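Local coordinates for nitronate monooxygenase family protein (Pseudomonas aeruginosa, PDB 4QIT) that uses FMN and molecular oxygen to oxidise alkyl nitronates, with propionate 3-nitronate the best substrate, and holds nitroethane in this crystal, at residues Gly28-Ala33 with Ser46-Gly51. The protein carries 1 engineered substitution. Sequence-based numbering, arbitrary orientation.
Sequences GVSTPA and SIAITG
Ser30 meets the end of strand 45-48 with its side chain directed at it, and the way the two are joined illustrates how a single water can stand in for a direct hydrogen bond between a loop and an edge of backbone. CB of Ser30 lies 3.5 Å from the carbonyl O of Ser46, while OG of Ser30 stays 3.9 Å from N of Ala48. A water beside this gap bridges it, hydrogen-bonded to OG of Ser30 at 2.7 Å and accepting the N-H of Ala48 at 2.8 Å from the nitrogen; it also donates a weak bond to the carbonyl O of Ser30. With chi1 at 51°, OG sits between its own backbone N and carbonyl carbon, on the side where it can reach both this water and the amide N of Met26. Ser30 is thus tied to the preceding loop as well as to the strand.

Strand 21-23, helix 32-41 and the parallel strand 45-48 form the first beta-alpha-beta unit of this enzyme's TIM barrel, and here the loop between strand 21-23 and the helix meets the end of strand 45-48 beside the flavin. Thr31, at the N-cap, bonds through OG1 to N of Leu34 and to the carbonyl O of Glu253. On the strand side, the CB of Ala48 points toward the loop, and both Ala48 and Val29 touch the bound flavin mononucleotide.

The apolar side of the contact is built on Ile47 and Pro32. CG2 of Ile47, anti to its own carbonyl carbon, lies over the face of the Thr31-Pro32 peptide, 3.7 Å from O of Thr31 and 3.9 Å from N of Pro32. The proline ring brings CD to 4.5 Å from the same methyl, a looser approach, and Val64 of helix 54-65 packs against both Ile47 and Pro32.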
loop_
_atom_site.group_PDB
_atom_site.type_symbol
_atom_site.label_atom_id
_atom_site.label_comp_id
_atom_site.label_asym_id
_atom_site.label_seq_id
_atom_site.Cartn_x
_atom_site.Cartn_y
_atom_site.Cartn_z
ATOM N N GLY A 28 -12.070 17.056 12.915
ATOM C CA GLY A 28 -13.442 16.609 13.080
ATOM C C GLY A 28 -13.608 15.388 13.973
ATOM O O GLY A 28 -14.732 15.002 14.299
ATOM N N VAL A 29 -12.496 14.773 14.365
ATOM C CA VAL A 29 -12.544 13.553 15.184
ATOM C C VAL A 29 -11.729 13.674 16.475
ATOM O O VAL A 29 -12.212 13.319 17.559
ATOM C CB VAL A 29 -12.077 12.324 14.390
ATOM C CG1 VAL A 29 -12.039 11.096 15.295
ATOM C CG2 VAL A 29 -12.996 12.081 13.201
ATOM N N SER A 30 -10.499 14.168 16.380
ATOM C CA SER A 30 -9.754 14.422 17.602
ATOM C C SER A 30 -10.382 15.595 18.352
ATOM O O SER A 30 -11.067 16.444 17.759
ATOM C CB SER A 30 -8.261 14.631 17.337
ATOM O OG SER A 30 -8.017 15.584 16.323
ATOM N N THR A 31 -10.174 15.613 19.666
ATOM C CA THR A 31 -10.736 16.635 20.544
ATOM C C THR A 31 -9.709 16.913 21.628
ATOM O O THR A 31 -8.798 16.111 21.825
ATOM C CB THR A 31 -11.990 16.108 21.252
ATOM O OG1 THR A 31 -11.617 14.985 22.069
ATOM C CG2 THR A 31 -13.067 15.700 20.248
ATOM N N PRO A 32 -9.849 18.040 22.351
ATOM C CA PRO A 32 -8.981 18.222 23.519
ATOM C C PRO A 32 -9.067 17.068 24.527
ATOM O O PRO A 32 -8.032 16.696 25.092
ATOM C CB PRO A 32 -9.496 19.532 24.127
ATOM C CG PRO A 32 -9.971 20.306 22.936
ATOM C CD PRO A 32 -10.634 19.254 22.060
ATOM N N ALA A 33 -10.256 16.509 24.747
ATOM C CA ALA A 33 -10.395 15.376 25.660
ATOM C C ALA A 33 -9.586 14.159 25.192
ATOM O O ALA A 33 -8.925 13.509 26.000
ATOM C CB ALA A 33 -11.860 15.007 25.848
ATOM N N SER A 46 -2.979 14.620 20.168
ATOM C CA SER A 46 -2.950 15.616 19.095
ATOM C C SER A 46 -4.305 16.248 18.844
ATOM O O SER A 46 -5.345 15.603 19.000
ATOM C CB SER A 46 -2.436 15.001 17.779
ATOM O OG SER A 46 -1.198 14.324 17.949
ATOM N N ILE A 47 -4.287 17.515 18.446
ATOM C CA ILE A 47 -5.475 18.168 17.898
ATOM C C ILE A 47 -5.159 18.799 16.548
ATOM O O ILE A 47 -4.000 19.109 16.247
ATOM C CB ILE A 47 -6.070 19.253 18.830
ATOM C CG1 ILE A 47 -5.025 20.319 19.168
ATOM C CG2 ILE A 47 -6.663 18.618 20.096
ATOM C CD1 ILE A 47 -5.566 21.506 19.983
ATOM N N ALA A 48 -6.207 18.983 15.750
ATOM C CA ALA A 48 -6.114 19.611 14.438
ATOM C C ALA A 48 -6.858 20.948 14.487
ATOM O O ALA A 48 -8.009 21.000 14.937
ATOM C CB ALA A 48 -6.722 18.691 13.379
ATOM N N ILE A 49 -6.212 22.020 14.025
ATOM C CA ILE A 49 -6.691 23.378 14.249
ATOM C C ILE A 49 -7.027 24.104 12.942
ATOM O O ILE A 49 -7.583 25.209 12.954
ATOM C CB ILE A 49 -5.623 24.139 15.103
ATOM C CG1 ILE A 49 -6.153 24.408 16.505
ATOM C CG2 ILE A 49 -5.002 25.323 14.391
ATOM C CD1 ILE A 49 -6.654 23.170 17.134
ATOM N N THR A 50 -6.720 23.473 11.811
ATOM C CA THR A 50 -7.062 24.067 10.512
ATOM C C THR A 50 -8.573 24.256 10.367
ATOM O O THR A 50 -9.364 23.450 10.858
ATOM C CB THR A 50 -6.481 23.229 9.350
ATOM O OG1 THR A 50 -5.057 23.384 9.331
ATOM C CG2 THR A 50 -7.063 23.668 8.004
ATOM N N GLY A 51 -8.985 25.345 9.722
ATOM C CA GLY A 51 -10.402 25.598 9.530
ATOM C C GLY A 51 -10.987 26.471 10.622
ATOM O O GLY A 51 -12.155 26.850 10.552
HETATM O O HOH W 1 -8.745 18.182 16.736
#